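Long-range contacts in Orf11 (Staphylococcus phage P68, PDB 6O43), which is a potential phage lysin that probably degrades the peptidoglycan of the staphylococcal cell wall: residues H12-D17 against A140-R145; K55-S60 against K99-S104. All coordinates share one frame; numbering follows the deposited sequence.

Contact 1: residues H12-D17 against A140-R145; sequences HSYIND and AGTIGR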
loop_
_atom_site.group_PDB
_atom_site.type_symbol
_atom_site.label_atom_id
_atom_site.label_comp_id
_atom_site.label_asym_id
_atom_site.label_seq_id
_atom_site.Cartn_x
_atom_site.Cartn_y
_atom_site.Cartn_z
ATOM N N HIS A 12 -7.752 -4.970 -4.250
ATOM C CA HIS A 12 -8.855 -5.740 -3.692
ATOM C C HIS A 12 -8.405 -6.868 -2.771
ATOM O O HIS A 12 -9.259 -7.552 -2.200
ATOM C CB HIS A 12 -9.727 -6.302 -4.821
ATOM C CG HIS A 12 -10.518 -5.255 -5.541
ATOM N ND1 HIS A 12 -9.981 -4.473 -6.541
ATOM C CD2 HIS A 12 -11.802 -4.847 -5.393
ATOM C CE1 HIS A 12 -10.902 -3.633 -6.983
ATOM N NE2 HIS A 12 -12.015 -3.841 -6.305
ATOM N N SER A 13 -7.102 -7.073 -2.597
ATOM C CA SER A 13 -6.615 -8.092 -1.679
ATOM C C SER A 13 -6.732 -7.612 -0.233
ATOM O O SER A 13 -6.760 -6.412 0.050
ATOM C CB SER A 13 -5.158 -8.446 -1.986
ATOM O OG SER A 13 -5.001 -8.834 -3.339
ATOM N N TYR A 14 -6.803 -8.573 0.686
ATOM C CA TYR A 14 -6.749 -8.249 2.106
ATOM C C TYR A 14 -5.331 -7.850 2.498
ATOM O O TYR A 14 -4.349 -8.337 1.933
ATOM C CB TYR A 14 -7.208 -9.438 2.948
ATOM C CG TYR A 14 -8.647 -9.843 2.723
ATOM C CD1 TYR A 14 -9.694 -9.015 3.119
ATOM C CD2 TYR A 14 -8.959 -11.059 2.132
ATOM C CE1 TYR A 14 -11.012 -9.384 2.923
ATOM C CE2 TYR A 14 -10.272 -11.439 1.933
ATOM C CZ TYR A 14 -11.295 -10.597 2.330
ATOM O OH TYR A 14 -12.606 -10.971 2.134
ATOM N N ILE A 15 -5.224 -6.944 3.477
ATOM C CA ILE A 15 -3.908 -6.483 3.907
ATOM C C ILE A 15 -3.095 -7.570 4.592
ATOM O O ILE A 15 -1.902 -7.365 4.841
ATOM C CB ILE A 15 -3.994 -5.268 4.857
ATOM C CG1 ILE A 15 -4.880 -5.581 6.065
ATOM C CG2 ILE A 15 -4.479 -4.026 4.109
ATOM C CD1 ILE A 15 -4.651 -4.647 7.239
ATOM N N ASN A 16 -3.698 -8.716 4.910
ATOM C CA ASN A 16 -2.977 -9.826 5.521
ATOM C C ASN A 16 -2.661 -10.930 4.515
ATOM O O ASN A 16 -2.313 -12.047 4.913
ATOM C CB ASN A 16 -3.767 -10.382 6.711
ATOM C CG ASN A 16 -5.001 -11.157 6.291
ATOM O OD1 ASN A 16 -5.402 -11.143 5.126
ATOM N ND2 ASN A 16 -5.619 -11.835 7.251
ATOM N N ASP A 17 -2.772 -10.632 3.223
ATOM C CA ASP A 17 -2.454 -11.585 2.166
ATOM C C ASP A 17 -0.941 -11.626 1.968
ATOM O O ASP A 17 -0.321 -10.591 1.703
ATOM C CB ASP A 17 -3.166 -11.171 0.879
ATOM C CG ASP A 17 -3.081 -12.223 -0.209
ATOM O OD1 ASP A 17 -2.155 -13.065 -0.172
ATOM O OD2 ASP A 17 -3.948 -12.196 -1.112
ATOM N N ALA A 140 -14.039 -4.974 3.667
ATOM C CA ALA A 140 -13.349 -4.601 4.892
ATOM C C ALA A 140 -12.035 -5.363 4.998
ATOM O O ALA A 140 -11.946 -6.533 4.611
ATOM C CB ALA A 140 -14.226 -4.891 6.110
ATOM N N GLY A 141 -11.011 -4.690 5.515
ATOM C CA GLY A 141 -9.704 -5.302 5.649
ATOM C C GLY A 141 -8.902 -5.398 4.372
ATOM O O GLY A 141 -7.916 -6.144 4.335
ATOM N N THR A 142 -9.279 -4.667 3.328
ATOM C CA THR A 142 -8.590 -4.716 2.048
ATOM C C THR A 142 -7.575 -3.587 1.935
ATOM O O THR A 142 -7.639 -2.580 2.647
ATOM C CB THR A 142 -9.581 -4.637 0.884
ATOM O OG1 THR A 142 -10.452 -3.509 1.060
ATOM C CG2 THR A 142 -10.397 -5.919 0.791
ATOM N N ILE A 143 -6.620 -3.781 1.021
ATOM C CA ILE A 143 -5.635 -2.744 0.723
ATOM C C ILE A 143 -6.325 -1.489 0.207
ATOM O O ILE A 143 -6.014 -0.368 0.629
ATOM C CB ILE A 143 -4.598 -3.267 -0.288
ATOM C CG1 ILE A 143 -3.742 -4.362 0.342
ATOM C CG2 ILE A 143 -3.737 -2.125 -0.818
ATOM C CD1 ILE A 143 -2.753 -4.986 -0.625
ATOM N N GLY A 144 -7.261 -1.658 -0.729
ATOM C CA GLY A 144 -7.927 -0.504 -1.311
ATOM C C GLY A 144 -8.600 0.360 -0.264
ATOM O O GLY A 144 -8.409 1.578 -0.228
ATOM N N ARG A 145 -9.386 -0.263 0.617
ATOM C CA ARG A 145 -10.111 0.501 1.624
ATOM C C ARG A 145 -9.164 1.284 2.524
ATOM O O ARG A 145 -9.507 2.382 2.976
ATOM C CB ARG A 145 -10.995 -0.430 2.454
ATOM C CG ARG A 145 -11.865 0.283 3.478
ATOM C CD ARG A 145 -13.056 -0.578 3.876
ATOM N NE ARG A 145 -13.975 -0.783 2.758
ATOM C CZ ARG A 145 -14.885 0.108 2.365
ATOM N NH1 ARG A 145 -15.000 1.268 3.002
ATOM N NH2 ARG A 145 -15.680 -0.159 1.336
#

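Contact 2: residues K55-S60 against K99-S104; sequences KEIGVS and KLVSQS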
loop_
_atom_site.group_PDB
_atom_site.type_symbol
_atom_site.label_atom_id
_atom_site.label_comp_id
_atom_site.label_asym_id
_atom_site.label_seq_id
_atom_site.Cartn_x
_atom_site.Cartn_y
_atom_site.Cartn_z
ATOM N N LYS A 55 3.090 -8.960 11.210
ATOM C CA LYS A 55 2.259 -10.123 10.917
ATOM C C LYS A 55 1.322 -10.437 12.076
ATOM O O LYS A 55 0.134 -10.704 11.867
ATOM C CB LYS A 55 3.138 -11.332 10.601
ATOM C CG LYS A 55 2.357 -12.589 10.260
ATOM C CD LYS A 55 3.281 -13.773 9.994
ATOM C CE LYS A 55 2.537 -14.892 9.279
ATOM N NZ LYS A 55 1.916 -14.379 8.018
ATOM N N GLU A 56 1.845 -10.421 13.304
ATOM C CA GLU A 56 1.014 -10.699 14.471
ATOM C C GLU A 56 -0.132 -9.705 14.594
ATOM O O GLU A 56 -1.198 -10.049 15.114
ATOM C CB GLU A 56 1.869 -10.678 15.738
ATOM C CG GLU A 56 2.287 -12.047 16.224
ATOM C CD GLU A 56 1.161 -12.770 16.930
ATOM O OE1 GLU A 56 0.245 -12.088 17.440
ATOM O OE2 GLU A 56 1.185 -14.017 16.971
ATOM N N ILE A 57 0.069 -8.476 14.123
ATOM C CA ILE A 57 -0.952 -7.444 14.263
ATOM C C ILE A 57 -2.014 -7.559 13.176
ATOM O O ILE A 57 -3.169 -7.170 13.390
ATOM C CB ILE A 57 -0.285 -6.059 14.266
ATOM C CG1 ILE A 57 0.457 -5.841 15.588
ATOM C CG2 ILE A 57 -1.315 -4.963 14.010
ATOM C CD1 ILE A 57 1.449 -4.701 15.556
ATOM N N GLY A 58 -1.660 -8.084 12.006
ATOM C CA GLY A 58 -2.638 -8.306 10.959
ATOM C C GLY A 58 -2.243 -7.753 9.606
ATOM O O GLY A 58 -3.063 -7.730 8.684
ATOM N N VAL A 59 -0.999 -7.302 9.467
ATOM C CA VAL A 59 -0.472 -6.801 8.202
ATOM C C VAL A 59 0.464 -7.851 7.624
ATOM O O VAL A 59 1.387 -8.310 8.306
ATOM C CB VAL A 59 0.256 -5.458 8.379
ATOM C CG1 VAL A 59 1.047 -5.116 7.123
ATOM C CG2 VAL A 59 -0.744 -4.357 8.699
ATOM N N SER A 60 0.233 -8.220 6.370
ATOM C CA SER A 60 1.056 -9.234 5.734
ATOM C C SER A 60 2.501 -8.753 5.653
ATOM O O SER A 60 2.748 -7.613 5.234
ATOM C CB SER A 60 0.523 -9.559 4.339
ATOM O OG SER A 60 1.401 -9.101 3.325
ATOM N N LYS A 99 -2.275 0.939 12.763
ATOM C CA LYS A 99 -2.910 2.000 11.988
ATOM C C LYS A 99 -3.451 1.461 10.668
ATOM O O LYS A 99 -4.573 1.790 10.263
ATOM C CB LYS A 99 -1.913 3.135 11.749
ATOM C CG LYS A 99 -2.549 4.487 11.482
ATOM C CD LYS A 99 -1.563 5.614 11.742
ATOM N N LEU A 100 -2.678 0.604 9.999
ATOM C CA LEU A 100 -3.115 0.042 8.725
ATOM C C LEU A 100 -4.307 -0.893 8.899
ATOM O O LEU A 100 -5.179 -0.955 8.024
ATOM C CB LEU A 100 -1.952 -0.689 8.062
ATOM C CG LEU A 100 -1.755 -0.472 6.566
ATOM C CD1 LEU A 100 -1.973 0.990 6.210
ATOM C CD2 LEU A 100 -0.363 -0.922 6.149
ATOM N N VAL A 101 -4.364 -1.629 10.008
ATOM C CA VAL A 101 -5.522 -2.480 10.257
ATOM C C VAL A 101 -6.771 -1.630 10.458
ATOM O O VAL A 101 -7.840 -1.935 9.917
ATOM C CB VAL A 101 -5.257 -3.404 11.458
ATOM C CG1 VAL A 101 -6.525 -4.138 11.862
ATOM C CG2 VAL A 101 -4.148 -4.401 11.134
ATOM N N SER A 102 -6.660 -0.558 11.247
ATOM C CA SER A 102 -7.785 0.357 11.415
ATOM C C SER A 102 -8.254 0.891 10.071
ATOM O O SER A 102 -9.434 0.775 9.722
ATOM C CB SER A 102 -7.398 1.513 12.338
ATOM O OG SER A 102 -7.092 1.046 13.638
ATOM N N GLN A 103 -7.334 1.463 9.291
ATOM C CA GLN A 103 -7.717 2.119 8.045
ATOM C C GLN A 103 -8.358 1.139 7.072
ATOM O O GLN A 103 -9.300 1.497 6.355
ATOM C CB GLN A 103 -6.499 2.803 7.417
ATOM C CG GLN A 103 -5.978 3.972 8.249
ATOM C CD GLN A 103 -4.796 4.685 7.616
ATOM O OE1 GLN A 103 -4.439 4.426 6.465
ATOM N NE2 GLN A 103 -4.185 5.596 8.367
ATOM N N SER A 104 -7.882 -0.109 7.045
ATOM C CA SER A 104 -8.450 -1.092 6.126
ATOM C C SER A 104 -9.912 -1.391 6.424
ATOM O O SER A 104 -10.593 -1.976 5.573
ATOM C CB SER A 104 -7.647 -2.396 6.165
ATOM O OG SER A 104 -8.001 -3.180 7.291
#

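Contact 1: residues H12-D17 against A140-R145
S13 and I15 each tie their backbone to the turn before helix 143-147, with Y14 between them. S13 O takes the N-H of I143 at 2.8 Å, coming in almost end-on to the carbonyl at 172°, and I15 N donates to G141 O at 2.9 Å. Each of these oxygens also meets a CA-H: T142 CA lies 3.2 Å from S13 O, and Y14 CA lies 3.3 Å from G141 O. The side chains fill in around them. With chi1 at -63°, Y14 CG sits beside the backbone N and anti to the carbonyl carbon, and the ring edge comes up to A140 O and G141 O, CE1 standing 3.4 Å from A140 O. The I15 side chain branches off in a different direction, laying CG2 against I143 CG1 at 3.9 Å. T142 CG2 tucks in by the carbonyls of H12 and S13.

Together the two N-H bonds make an isolated antiparallel beta bridge, Y14 and T142 being its non-hydrogen-bonded pair, with CA atoms just 4.0 Å apart. The segments run 86° to each other, and the pairing stays a single bridge in a chain with no strands. It also serves the helix: I143 is the first helical residue, and S13 satisfies its N-H. T142 is the N-cap, its OG1 weakly accepting from R145 N at 3.4 Å and bonding more strongly to K139 O.

Further out, a type I turn from Y14 to D17 reverses the chain, closed by D17 N on Y14 O. H12 hydrogen-bonds through ND1 to D8 O and through NE2 to D133, while S13 OG holds K9 O, fixing the start of the loop on helix 3-11. L63 of helix 61-71 packs against both I15 and I143.

Contact 2: residues K55-S60 against K99-S104
V101 and V59 each have chi1 near trans (171° and 168°), which sets CG2 beside the backbone N and points the two CG2 methyls at each other, 4.2 Å apart, as the side chains slide past in opposite directions. I57 brings its own CG2 to the same methyl: the branch lies anti to its backbone N and reaches V101 CG2 at 4.1 Å, the two side chains meeting at a slant. V101 CG2 also sits 3.7 Å from I57 O. The second methyl of interest, V59 CG2, reaches further, resting on L100 CB at 3.9 Å with the two side chains roughly at right angles.

The contact joins the end of helix 44-57 to the C-terminal part of helix 89-104. G58, with phi 130°, ends helix 44-57 and lets the chain turn, so that I57 and V59 both face V101; the bare glycine backbone lets V101 CG2 approach G58 C to 4.1 Å. On the other helix S104 OG turns back to donate to V101 O at 2.9 Å. Around the patch, I57 packs along A97 and R98, V59 meets F64 of helix 61-71, and L100 meets Y147.

Apart from V101 CG2 against the backbone of I57 and G58, the groups that meet are hydrocarbon: methyl on methyl at V101, and methyl on the CB methylene of L100, so burial of hydrocarbon, rather than polar bonding, joins these two segments.

Contact 2 is nested inside the long loop that contact 1 closes, and their centres are 9 Å apart. Two probable backbone hydrogen bonds join them, one from each segment of contact 1: I15 O lies 2.8 Å from S60 N, and G141 N lies 2.7 Å from S104 O. S60 OG adds a hydrogen bond to D17 O. The I15 side chain bridges the two, touching V101 and S104, so segment 12-17 packs against both partners of contact 2. No residue of the triiodo-isophthalic acid pocket (W39 and R86 to Y89) belongs to either contact, but Y89 opens helix 89-104, whose other end carries contact 2.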